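Local coordinates for protein acetone carboxylase alpha subunit (Xanthobacter autotrophicus Py2, PDB 5M45) that serves as the alpha subunit of a multi-chain enzyme, belongs to the hydantoinase B/oxoprolinase family and binds a manganese ion, at residues Lys120-Asn125 with Asp767-Phe773; Ile315-Glu321 with Leu332-Ser338; Phe380-Lys384 with Gln772-Glu776. All coordinates share one frame; numbering follows the deposited sequence.

How the contacts relate
Contact 2 is the buried one: it pairs two strands of the mixed sheet, strands 313-324 and 330-333, through backbone bonds and a sulfur-aromatic contact. Contact 3 lies partly buried at the edge of that sheet, where the C-terminal tail joins the outermost strand 378-381, and its polar rim is bridged by water. The two touch directly, Glu335 forming a salt bridge with Arg381 and Phe334 packing on Leu382. Contact 1, partly buried and about 15 Å from contact 3, centre to centre, holds the same tail against helix 111-124 by an asparagine side chain. Contacts 1 and 3 share Gln772 and Phe773, and both reach 3,6,9,12,15-pentaoxaheptadecan-1-ol.

Contact 1 of 3, residues Lys120-Asn125 with Asp767-Phe773; sequences KYMIEN and DVHTVQF. With MG (magnesium ion), chain Q; AE4 (3,6,9,12,15-pentaoxaheptadecan-1-ol), chain P.
Asn125, at the C-terminal end of helix 111-124, engages His769 with both ends of its amide. Asn125 OD1 accepts from His769 N at 2.8 Å, in the carbonyl plane on a lone pair, and from His769 ND1 at 3.0 Å. The second donor stands above the carbonyl plane, 51° out of it, although OD1 lies in the plane of the imidazole, at its edge. Asn125 ND2 returns a bond to His769 O, also 2.8 Å long and on a lone pair, so one amide reads both backbone groups of one residue. The CG2 methyl of Val771 rests on the last helical turn, 3.8 Å from Lys120 O and near Glu124 CB. The extended chain of Lys120 brings its CD to the edge of the Phe773 ring, and NZ donates a hydrogen bond to O19 of 3,6,9,12,15-pentaoxaheptadecan-1-ol, 2.9 Å away, and forms a salt bridge with Asp100.

The amide is set from behind. Asn125 ND2 spends its other hydrogen on Tyr121 O, at 2.9 Å, and sits 3.3 Å above the centre of the Tyr121 ring. The hydroxyl of that tyrosine touches Val768 CG1 and is hydrogen-bonded to His218 and Arg222 of the second subunit. A water joins Asn125 O to Asp767 OD1, and Asp767 OD2 meets Arg214 and His218 of the second subunit. Val768 O binds the magnesium ion at 2.3 Å, with Ser763 O and a water as further ligands.

With both hydrogens of ND2 used and OD1 gripped twice, the orientation of the amide is unambiguous, and the bond from His769 ND1 requires a hydrogen on that nitrogen. The C-terminal tail is joined to the helix end by directional bonds at the interface with the second subunit.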
loop_
_atom_site.group_PDB
_atom_site.type_symbol
_atom_site.label_atom_id
_atom_site.label_comp_id
_atom_site.label_asym_id
_atom_site.label_seq_id
_atom_site.Cartn_x
_atom_site.Cartn_y
_atom_site.Cartn_z
ATOM N N LYS A 120 14.778 -18.124 0.154
ATOM C CA LYS A 120 15.873 -18.065 1.121
ATOM C C LYS A 120 15.590 -17.070 2.282
ATOM O O LYS A 120 16.005 -17.313 3.427
ATOM C CB LYS A 120 17.209 -17.769 0.417
ATOM C CG LYS A 120 17.663 -18.908 -0.488
ATOM C CD LYS A 120 18.715 -18.499 -1.522
ATOM C CE LYS A 120 18.867 -19.567 -2.588
ATOM N NZ LYS A 120 19.894 -19.250 -3.594
ATOM N N TYR A 121 14.880 -15.970 2.002
ATOM C CA TYR A 121 14.424 -15.069 3.061
ATOM C C TYR A 121 13.502 -15.809 4.079
ATOM O O TYR A 121 13.634 -15.637 5.302
ATOM C CB TYR A 121 13.711 -13.831 2.480
ATOM C CG TYR A 121 13.339 -12.779 3.515
ATOM C CD1 TYR A 121 14.262 -11.806 3.905
ATOM C CD2 TYR A 121 12.090 -12.765 4.125
ATOM C CE1 TYR A 121 13.935 -10.837 4.848
ATOM C CE2 TYR A 121 11.745 -11.786 5.072
ATOM C CZ TYR A 121 12.666 -10.833 5.436
ATOM O OH TYR A 121 12.372 -9.887 6.368
ATOM N N MET A 122 12.561 -16.591 3.573
ATOM C CA MET A 122 11.705 -17.441 4.435
ATOM C C MET A 122 12.514 -18.428 5.263
ATOM O O MET A 122 12.256 -18.621 6.467
ATOM C CB MET A 122 10.601 -18.169 3.618
ATOM C CG MET A 122 9.583 -17.223 2.947
ATOM S SD MET A 122 8.105 -18.017 2.271
ATOM C CE MET A 122 8.659 -18.608 0.693
ATOM N N ILE A 123 13.501 -19.039 4.642
ATOM C CA ILE A 123 14.403 -19.982 5.331
ATOM C C ILE A 123 15.125 -19.268 6.486
ATOM O O ILE A 123 15.071 -19.699 7.637
ATOM C CB ILE A 123 15.412 -20.609 4.337
ATOM C CG1 ILE A 123 14.661 -21.488 3.336
ATOM C CG2 ILE A 123 16.469 -21.423 5.094
ATOM C CD1 ILE A 123 15.510 -22.121 2.253
ATOM N N GLU A 124 15.746 -18.143 6.175
ATOM C CA GLU A 124 16.595 -17.417 7.108
ATOM C C GLU A 124 15.834 -16.696 8.221
ATOM O O GLU A 124 16.416 -16.386 9.263
ATOM C CB GLU A 124 17.379 -16.399 6.305
ATOM C CG GLU A 124 18.603 -15.864 6.943
ATOM C CD GLU A 124 19.732 -16.878 7.217
ATOM O OE1 GLU A 124 20.754 -16.333 7.680
ATOM O OE2 GLU A 124 19.701 -18.146 7.079
ATOM N N ASN A 125 14.549 -16.395 8.011
ATOM C CA ASN A 125 13.737 -15.686 9.005
ATOM C C ASN A 125 12.705 -16.593 9.744
ATOM O O ASN A 125 11.805 -16.098 10.441
ATOM C CB ASN A 125 13.066 -14.505 8.350
ATOM C CG ASN A 125 14.056 -13.400 8.032
ATOM O OD1 ASN A 125 14.305 -12.531 8.879
ATOM N ND2 ASN A 125 14.683 -13.464 6.860
ATOM N N ASP A 767 13.724 -8.286 14.123
ATOM C CA ASP A 767 13.523 -9.668 13.609
ATOM C C ASP A 767 13.816 -9.843 12.091
ATOM O O ASP A 767 13.464 -10.876 11.536
ATOM C CB ASP A 767 12.095 -10.184 13.930
ATOM C CG ASP A 767 11.930 -11.730 13.753
ATOM O OD1 ASP A 767 12.855 -12.474 14.227
ATOM O OD2 ASP A 767 10.882 -12.183 13.172
ATOM N N VAL A 768 14.456 -8.878 11.438
ATOM C CA VAL A 768 14.790 -8.966 10.015
ATOM C C VAL A 768 16.231 -9.496 9.811
ATOM O O VAL A 768 17.218 -8.877 10.265
ATOM C CB VAL A 768 14.618 -7.598 9.304
ATOM C CG1 VAL A 768 15.057 -7.675 7.850
ATOM C CG2 VAL A 768 13.145 -7.140 9.392
ATOM N N HIS A 769 16.348 -10.630 9.126
ATOM C CA HIS A 769 17.642 -11.230 8.793
ATOM C C HIS A 769 17.797 -11.254 7.269
ATOM O O HIS A 769 17.075 -11.984 6.592
ATOM C CB HIS A 769 17.690 -12.663 9.316
ATOM C CG HIS A 769 17.401 -12.782 10.778
ATOM N ND1 HIS A 769 16.111 -12.762 11.292
ATOM C CD2 HIS A 769 18.234 -12.880 11.842
ATOM C CE1 HIS A 769 16.171 -12.872 12.611
ATOM N NE2 HIS A 769 17.445 -12.939 12.963
ATOM N N THR A 770 18.701 -10.451 6.718
ATOM C CA THR A 770 18.822 -10.383 5.264
ATOM C C THR A 770 19.811 -11.440 4.783
ATOM O O THR A 770 20.729 -11.835 5.524
ATOM C CB THR A 770 19.238 -8.974 4.765
ATOM O OG1 THR A 770 20.366 -8.522 5.498
ATOM C CG2 THR A 770 18.168 -7.959 4.993
ATOM N N VAL A 771 19.629 -11.923 3.556
ATOM C CA VAL A 771 20.502 -12.963 2.995
ATOM C C VAL A 771 21.589 -12.289 2.153
ATOM O O VAL A 771 21.282 -11.457 1.316
ATOM C CB VAL A 771 19.706 -13.986 2.145
ATOM C CG1 VAL A 771 20.605 -15.185 1.761
ATOM C CG2 VAL A 771 18.474 -14.457 2.907
ATOM N N GLN A 772 22.843 -12.683 2.351
ATOM C CA GLN A 772 23.946 -12.030 1.665
ATOM C C GLN A 772 24.350 -12.856 0.428
ATOM O O GLN A 772 24.590 -14.069 0.546
ATOM C CB GLN A 772 25.102 -11.894 2.644
ATOM C CG GLN A 772 26.192 -10.948 2.173
ATOM C CD GLN A 772 25.679 -9.539 1.924
ATOM O OE1 GLN A 772 25.897 -8.941 0.858
ATOM N NE2 GLN A 772 24.963 -9.005 2.899
ATOM N N PHE A 773 24.377 -12.230 -0.754
ATOM C CA PHE A 773 24.735 -12.918 -2.006
ATOM C C PHE A 773 26.009 -12.376 -2.676
ATOM O O PHE A 773 26.462 -12.990 -3.630
ATOM C CB PHE A 773 23.576 -12.872 -3.036
ATOM C CG PHE A 773 22.285 -13.442 -2.552
ATOM C CD1 PHE A 773 21.998 -14.811 -2.683
ATOM C CD2 PHE A 773 21.345 -12.637 -1.985
ATOM C CE1 PHE A 773 20.795 -15.333 -2.208
ATOM C CE2 PHE A 773 20.099 -13.147 -1.564
ATOM C CZ PHE A 773 19.841 -14.501 -1.656
HETATM MG MG MG Q . 18.900 -7.539 11.188
HETATM C C2 AE4 P . 33.308 -16.459 -1.567
HETATM C C3 AE4 P . 32.220 -17.012 -0.649
HETATM O O4 AE4 P . 31.590 -18.131 -1.282
HETATM C C5 AE4 P . 30.882 -19.022 -0.407
HETATM C C6 AE4 P . 29.730 -19.707 -1.152
HETATM O O7 AE4 P . 28.440 -19.237 -0.727
HETATM C C8 AE4 P . 28.158 -17.903 -1.178
HETATM C C9 AE4 P . 26.819 -17.458 -0.616
HETATM C C11 AE4 P . 25.520 -16.672 -2.485
HETATM O O10 AE4 P . 25.798 -17.734 -1.576
HETATM C C12 AE4 P . 25.428 -17.238 -3.891
HETATM O O13 AE4 P . 24.108 -17.716 -4.155
HETATM C C14 AE4 P . 23.805 -17.705 -5.544
HETATM C C15 AE4 P . 22.474 -18.406 -5.791
HETATM O O16 AE4 P . 21.425 -17.555 -5.331
HETATM C C17 AE4 P . 20.792 -16.792 -6.351
HETATM C C18 AE4 P . 19.591 -16.095 -5.725
HETATM O O19 AE4 P . 18.703 -17.078 -5.146
HETATM O O HOH W 1 13.342 -14.628 12.312
HETATM O O HOH W 2 17.316 -6.922 12.807
#

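Contact 2 of 3, residues Ile315-Glu321 with Leu332-Ser338; sequences IMHAPCE and LDFEGSS
Glu321 and Asp333 form the hydrogen-bonded antiparallel pair at the open end of a beta hairpin, strands 313-324 and 330-333 of the mixed sheet. Their two backbone bonds, Glu321 N to Asp333 O and Asp333 N to Glu321 O, are both 3.0 Å long. Beyond them the chain leaves the ladder through a type II turn, Phe334 to Ser337, with Gly336 taking the positive phi (105°), and comes back alongside at Ser338, whose N donates to His317 O.

The remaining polar bonds come from side chains. Ser338 OG, placed between backbone N and carbonyl carbon (chi1 58°), stands in for a backbone carbonyl and accepts from His317 N at 3.1 Å. Asp333 OD1 takes the N-H of Glu335, an Asx turn, while OD2 forms a salt bridge with Arg727. Inside the turn Ser337 OG donates to Phe334 O on a lone pair, doubling the bond from Ser337 N to the same oxygen.

Among the apolar contacts, Cys320 SG lies 4.1 Å from the Phe334 ring centroid, 29° off the normal. Cys320 CB approaches Phe334 CE2 at 3.5 Å, and Leu332 CD2 touches the sulfur too. Phe334 in turn meets Phe352 edge-to-face.

Separately, the Pro319 ring makes van der Waals contact with the turn backbone, its CG 3.4 Å from Glu335 O. Pro319 O, buried and without a conventional donor, receives a CA-H...O contact from Phe334 CA at 3.4 Å.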
loop_
_atom_site.group_PDB
_atom_site.type_symbol
_atom_site.label_atom_id
_atom_site.label_comp_id
_atom_site.label_asym_id
_atom_site.label_seq_id
_atom_site.Cartn_x
_atom_site.Cartn_y
_atom_site.Cartn_z
ATOM N N ILE A 315 22.630 11.686 -13.005
ATOM C CA ILE A 315 23.132 10.716 -13.954
ATOM C C ILE A 315 23.568 9.444 -13.188
ATOM O O ILE A 315 24.348 9.516 -12.201
ATOM C CB ILE A 315 24.350 11.268 -14.742
ATOM C CG1 ILE A 315 23.958 12.530 -15.522
ATOM C CG2 ILE A 315 24.933 10.206 -15.684
ATOM C CD1 ILE A 315 25.092 13.241 -16.224
ATOM N N MET A 316 23.073 8.293 -13.653
ATOM C CA MET A 316 23.533 6.990 -13.148
ATOM C C MET A 316 24.957 6.690 -13.705
ATOM O O MET A 316 25.209 6.913 -14.901
ATOM C CB MET A 316 22.562 5.885 -13.612
ATOM C CG MET A 316 22.890 4.478 -13.087
ATOM S SD MET A 316 24.254 3.607 -13.902
ATOM C CE MET A 316 23.449 3.055 -15.405
ATOM N N HIS A 317 25.822 6.177 -12.834
ATOM C CA HIS A 317 27.199 5.744 -13.128
ATOM C C HIS A 317 27.378 4.259 -12.699
ATOM O O HIS A 317 27.108 3.899 -11.535
ATOM C CB HIS A 317 28.161 6.651 -12.359
ATOM C CG HIS A 317 29.611 6.358 -12.545
ATOM N ND1 HIS A 317 30.521 6.444 -11.506
ATOM C CD2 HIS A 317 30.325 5.990 -13.640
ATOM C CE1 HIS A 317 31.725 6.107 -11.945
ATOM N NE2 HIS A 317 31.629 5.821 -13.235
ATOM N N ALA A 318 27.816 3.405 -13.642
ATOM C CA ALA A 318 28.080 1.984 -13.376
ATOM C C ALA A 318 29.376 1.487 -14.044
ATOM O O ALA A 318 29.336 0.872 -15.122
ATOM C CB ALA A 318 26.885 1.124 -13.844
ATOM N N PRO A 319 30.536 1.773 -13.417
ATOM C CA PRO A 319 31.780 1.221 -13.909
ATOM C C PRO A 319 31.927 -0.251 -13.442
ATOM O O PRO A 319 31.457 -0.589 -12.368
ATOM C CB PRO A 319 32.841 2.099 -13.225
ATOM C CG PRO A 319 32.234 2.439 -11.915
ATOM C CD PRO A 319 30.746 2.562 -12.181
ATOM N N CYS A 320 32.584 -1.087 -14.250
ATOM C CA CYS A 320 32.817 -2.482 -13.921
ATOM C C CYS A 320 34.253 -2.894 -14.273
ATOM O O CYS A 320 34.710 -2.664 -15.417
ATOM C CB CYS A 320 31.853 -3.400 -14.680
ATOM S SG CYS A 320 32.152 -5.166 -14.296
ATOM N N GLU A 321 34.945 -3.448 -13.274
ATOM C CA GLU A 321 36.216 -4.144 -13.468
ATOM C C GLU A 321 35.914 -5.648 -13.495
ATOM O O GLU A 321 35.484 -6.241 -12.473
ATOM C CB GLU A 321 37.229 -3.802 -12.355
ATOM C CG GLU A 321 38.582 -4.476 -12.552
ATOM C CD GLU A 321 39.626 -4.116 -11.501
ATOM O OE1 GLU A 321 40.747 -4.641 -11.664
ATOM O OE2 GLU A 321 39.353 -3.394 -10.488
ATOM N N LEU A 332 33.210 -9.728 -11.016
ATOM C CA LEU A 332 32.709 -8.429 -11.461
ATOM C C LEU A 332 32.592 -7.479 -10.275
ATOM O O LEU A 332 31.831 -7.752 -9.347
ATOM C CB LEU A 332 31.380 -8.586 -12.160
ATOM C CG LEU A 332 31.519 -9.464 -13.415
ATOM C CD1 LEU A 332 31.023 -10.860 -13.144
ATOM C CD2 LEU A 332 30.760 -8.885 -14.609
ATOM N N ASP A 333 33.340 -6.366 -10.322
ATOM C CA ASP A 333 33.470 -5.417 -9.210
ATOM C C ASP A 333 32.974 -4.051 -9.689
ATOM O O ASP A 333 33.507 -3.505 -10.673
ATOM C CB ASP A 333 34.950 -5.379 -8.776
ATOM C CG ASP A 333 35.204 -4.497 -7.534
ATOM O OD1 ASP A 333 34.367 -3.672 -7.133
ATOM O OD2 ASP A 333 36.295 -4.645 -6.925
ATOM N N PHE A 334 31.968 -3.504 -8.996
ATOM C CA PHE A 334 31.303 -2.238 -9.356
ATOM C C PHE A 334 31.690 -1.031 -8.463
ATOM O O PHE A 334 30.956 -0.041 -8.407
ATOM C CB PHE A 334 29.786 -2.464 -9.452
ATOM C CG PHE A 334 29.413 -3.421 -10.569
ATOM C CD1 PHE A 334 29.448 -4.805 -10.370
ATOM C CD2 PHE A 334 29.119 -2.950 -11.842
ATOM C CE1 PHE A 334 29.153 -5.681 -11.419
ATOM C CE2 PHE A 334 28.842 -3.818 -12.885
ATOM C CZ PHE A 334 28.855 -5.187 -12.675
ATOM N N GLU A 335 32.860 -1.101 -7.808
ATOM C CA GLU A 335 33.482 0.036 -7.148
ATOM C C GLU A 335 33.446 1.275 -8.021
ATOM O O GLU A 335 33.869 1.216 -9.180
ATOM C CB GLU A 335 34.958 -0.280 -6.842
ATOM C CG GLU A 335 35.836 0.875 -6.252
ATOM C CD GLU A 335 35.727 0.977 -4.723
ATOM O OE1 GLU A 335 36.297 1.884 -4.068
ATOM O OE2 GLU A 335 35.045 0.127 -4.149
ATOM N N GLY A 336 32.959 2.375 -7.470
ATOM C CA GLY A 336 32.830 3.616 -8.202
ATOM C C GLY A 336 31.430 4.009 -8.637
ATOM O O GLY A 336 31.221 5.108 -9.126
ATOM N N SER A 337 30.466 3.119 -8.441
ATOM C CA SER A 337 29.085 3.379 -8.870
ATOM C C SER A 337 28.424 4.480 -8.028
ATOM O O SER A 337 28.823 4.737 -6.880
ATOM C CB SER A 337 28.232 2.082 -8.794
ATOM O OG SER A 337 28.727 1.068 -9.667
ATOM N N SER A 338 27.416 5.116 -8.618
ATOM C CA SER A 338 26.669 6.209 -7.963
ATOM C C SER A 338 25.668 5.696 -6.903
ATOM O O SER A 338 25.465 4.502 -6.753
ATOM C CB SER A 338 25.995 7.112 -9.030
ATOM O OG SER A 338 25.112 6.390 -9.875
#

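Contact 3 of 3, residues Phe380-Lys384 with Gln772-Glu776; sequences FRLPK and QFVEE. With AE4 (3,6,9,12,15-pentaoxaheptadecan-1-ol), chain P.
Val774 packs tightly against the backbone and side chains of Phe380 and Leu382. Its CB lies 3.6 Å from Phe380 O, and with chi1 at -53° the two methyls divide the work: CG1 touches Phe380 CB at 3.8 Å, and CG2 reaches Leu382 CG. Around Arg381 and Glu775 the two chains run roughly parallel. Phe380 O accepts from Glu775 N at 3.0 Å, and Leu382 N donates to Glu775 O at 2.9 Å, the second donor arriving nearly along the C=O axis. This single bridge attaches the C-terminal tail to strand 378-381.

Toward Glu776 the contact loosens and water mediates the side-chain links. The terminal carboxylate still takes a direct bond at OXT from Lys384 N, 3.1 Å long. The Lys384 and Glu776 side chains run alongside each other in a common direction, yet NZ and OE2 are 4.6 Å apart and share a water instead. Lys384 NZ also forms a salt bridge with Asp761 and a hydrogen bond with Pro390 O, and Glu776 OE2 is hydrogen-bonded to Asn389. Another water links Arg381 NE to Glu776 O; Arg381 NH1 forms salt bridges with Glu335 and Asp333.

The chain end is therefore fixed mainly by backbone bonds; Arg381, through a water, probably eases the charge of the terminal carboxylate, and Lys384, through another, that of the Glu776 side chain.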
loop_
_atom_site.group_PDB
_atom_site.type_symbol
_atom_site.label_atom_id
_atom_site.label_comp_id
_atom_site.label_asym_id
_atom_site.label_seq_id
_atom_site.Cartn_x
_atom_site.Cartn_y
_atom_site.Cartn_z
ATOM N N PHE A 380 30.731 -11.524 -7.247
ATOM C CA PHE A 380 30.230 -10.165 -7.431
ATOM C C PHE A 380 30.613 -9.286 -6.250
ATOM O O PHE A 380 30.521 -9.715 -5.104
ATOM C CB PHE A 380 28.696 -10.123 -7.574
ATOM C CG PHE A 380 28.112 -10.996 -8.672
ATOM C CD1 PHE A 380 27.955 -10.516 -9.975
ATOM C CD2 PHE A 380 27.607 -12.271 -8.375
ATOM C CE1 PHE A 380 27.351 -11.288 -10.965
ATOM C CE2 PHE A 380 26.993 -13.043 -9.354
ATOM C CZ PHE A 380 26.888 -12.549 -10.655
ATOM N N ARG A 381 31.053 -8.058 -6.544
ATOM C CA ARG A 381 31.294 -7.045 -5.508
ATOM C C ARG A 381 30.504 -5.754 -5.822
ATOM O O ARG A 381 30.792 -5.063 -6.819
ATOM C CB ARG A 381 32.797 -6.753 -5.312
ATOM C CG ARG A 381 33.059 -5.621 -4.321
ATOM C CD ARG A 381 34.484 -5.575 -3.740
ATOM N NE ARG A 381 34.633 -4.495 -2.743
ATOM C CZ ARG A 381 34.800 -3.187 -3.008
ATOM N NH1 ARG A 381 34.885 -2.726 -4.249
ATOM N NH2 ARG A 381 34.909 -2.322 -2.002
ATOM N N LEU A 382 29.512 -5.462 -4.970
ATOM C CA LEU A 382 28.626 -4.314 -5.101
ATOM C C LEU A 382 28.681 -3.503 -3.809
ATOM O O LEU A 382 28.063 -3.888 -2.803
ATOM C CB LEU A 382 27.166 -4.743 -5.346
ATOM C CG LEU A 382 26.765 -5.838 -6.346
ATOM C CD1 LEU A 382 25.246 -5.879 -6.580
ATOM C CD2 LEU A 382 27.483 -5.679 -7.632
ATOM N N PRO A 383 29.427 -2.385 -3.809
ATOM C CA PRO A 383 29.578 -1.680 -2.541
ATOM C C PRO A 383 28.242 -1.215 -1.944
ATOM O O PRO A 383 27.376 -0.772 -2.684
ATOM C CB PRO A 383 30.488 -0.509 -2.901
ATOM C CG PRO A 383 31.305 -1.038 -4.011
ATOM C CD PRO A 383 30.316 -1.844 -4.838
ATOM N N LYS A 384 28.086 -1.374 -0.630
ATOM C CA LYS A 384 26.836 -1.032 0.072
ATOM C C LYS A 384 26.565 0.461 0.000
ATOM O O LYS A 384 27.427 1.277 0.294
ATOM C CB LYS A 384 26.928 -1.503 1.558
ATOM C CG LYS A 384 25.633 -1.469 2.385
ATOM C CD LYS A 384 24.513 -2.326 1.791
ATOM C CE LYS A 384 23.295 -2.411 2.732
ATOM N NZ LYS A 384 22.167 -3.157 2.104
ATOM N N GLN A 772 22.843 -12.683 2.351
ATOM C CA GLN A 772 23.946 -12.030 1.665
ATOM C C GLN A 772 24.350 -12.856 0.428
ATOM O O GLN A 772 24.590 -14.069 0.546
ATOM C CB GLN A 772 25.102 -11.894 2.644
ATOM C CG GLN A 772 26.192 -10.948 2.173
ATOM C CD GLN A 772 25.679 -9.539 1.924
ATOM O OE1 GLN A 772 25.897 -8.941 0.858
ATOM N NE2 GLN A 772 24.963 -9.005 2.899
ATOM N N PHE A 773 24.377 -12.230 -0.754
ATOM C CA PHE A 773 24.735 -12.918 -2.006
ATOM C C PHE A 773 26.009 -12.376 -2.676
ATOM O O PHE A 773 26.462 -12.990 -3.630
ATOM C CB PHE A 773 23.576 -12.872 -3.036
ATOM C CG PHE A 773 22.285 -13.442 -2.552
ATOM C CD1 PHE A 773 21.998 -14.811 -2.683
ATOM C CD2 PHE A 773 21.345 -12.637 -1.985
ATOM C CE1 PHE A 773 20.795 -15.333 -2.208
ATOM C CE2 PHE A 773 20.099 -13.147 -1.564
ATOM C CZ PHE A 773 19.841 -14.501 -1.656
ATOM N N VAL A 774 26.534 -11.228 -2.237
ATOM C CA VAL A 774 27.665 -10.552 -2.875
ATOM C C VAL A 774 28.633 -10.034 -1.798
ATOM O O VAL A 774 28.282 -9.980 -0.620
ATOM C CB VAL A 774 27.217 -9.355 -3.752
ATOM C CG1 VAL A 774 26.156 -9.775 -4.764
ATOM C CG2 VAL A 774 26.642 -8.213 -2.909
ATOM N N GLU A 775 29.829 -9.655 -2.208
ATOM C CA GLU A 775 30.752 -8.887 -1.366
ATOM C C GLU A 775 30.308 -7.447 -1.458
ATOM O O GLU A 775 29.930 -7.004 -2.534
ATOM C CB GLU A 775 32.205 -9.011 -1.851
ATOM C CG GLU A 775 32.762 -10.408 -1.736
ATOM C CD GLU A 775 34.113 -10.553 -2.432
ATOM O OE1 GLU A 775 34.963 -9.620 -2.327
ATOM O OE2 GLU A 775 34.311 -11.594 -3.108
ATOM N N GLU A 776 30.329 -6.726 -0.327
ATOM C CA GLU A 776 29.817 -5.344 -0.296
ATOM C C GLU A 776 30.646 -4.326 0.480
ATOM O O GLU A 776 31.821 -4.571 0.685
ATOM C CB GLU A 776 28.353 -5.327 0.144
ATOM C CG GLU A 776 28.119 -5.817 1.535
ATOM C CD GLU A 776 26.657 -5.744 1.914
ATOM O OE1 GLU A 776 26.422 -5.461 3.111
ATOM O OE2 GLU A 776 25.743 -5.941 1.066
ATOM O OXT GLU A 776 30.178 -3.188 0.782
HETATM C C2 AE4 P . 33.308 -16.459 -1.567
HETATM C C3 AE4 P . 32.220 -17.012 -0.649
HETATM O O4 AE4 P . 31.590 -18.131 -1.282
HETATM C C5 AE4 P . 30.882 -19.022 -0.407
HETATM C C6 AE4 P . 29.730 -19.707 -1.152
HETATM O O7 AE4 P . 28.440 -19.237 -0.727
HETATM C C8 AE4 P . 28.158 -17.903 -1.178
HETATM C C9 AE4 P . 26.819 -17.458 -0.616
HETATM C C11 AE4 P . 25.520 -16.672 -2.485
HETATM O O10 AE4 P . 25.798 -17.734 -1.576
HETATM C C12 AE4 P . 25.428 -17.238 -3.891
HETATM O O13 AE4 P . 24.108 -17.716 -4.155
HETATM C C14 AE4 P . 23.805 -17.705 -5.544
HETATM C C15 AE4 P . 22.474 -18.406 -5.791
HETATM O O16 AE4 P . 21.425 -17.555 -5.331
HETATM C C17 AE4 P . 20.792 -16.792 -6.351
HETATM C C18 AE4 P . 19.591 -16.095 -5.725
HETATM O O19 AE4 P . 18.703 -17.078 -5.146
HETATM O O HOH W 3 29.248 -13.228 -5.247
HETATM O O HOH W 4 34.055 -5.358 -0.185
HETATM O O HOH W 5 23.070 -5.725 1.760
#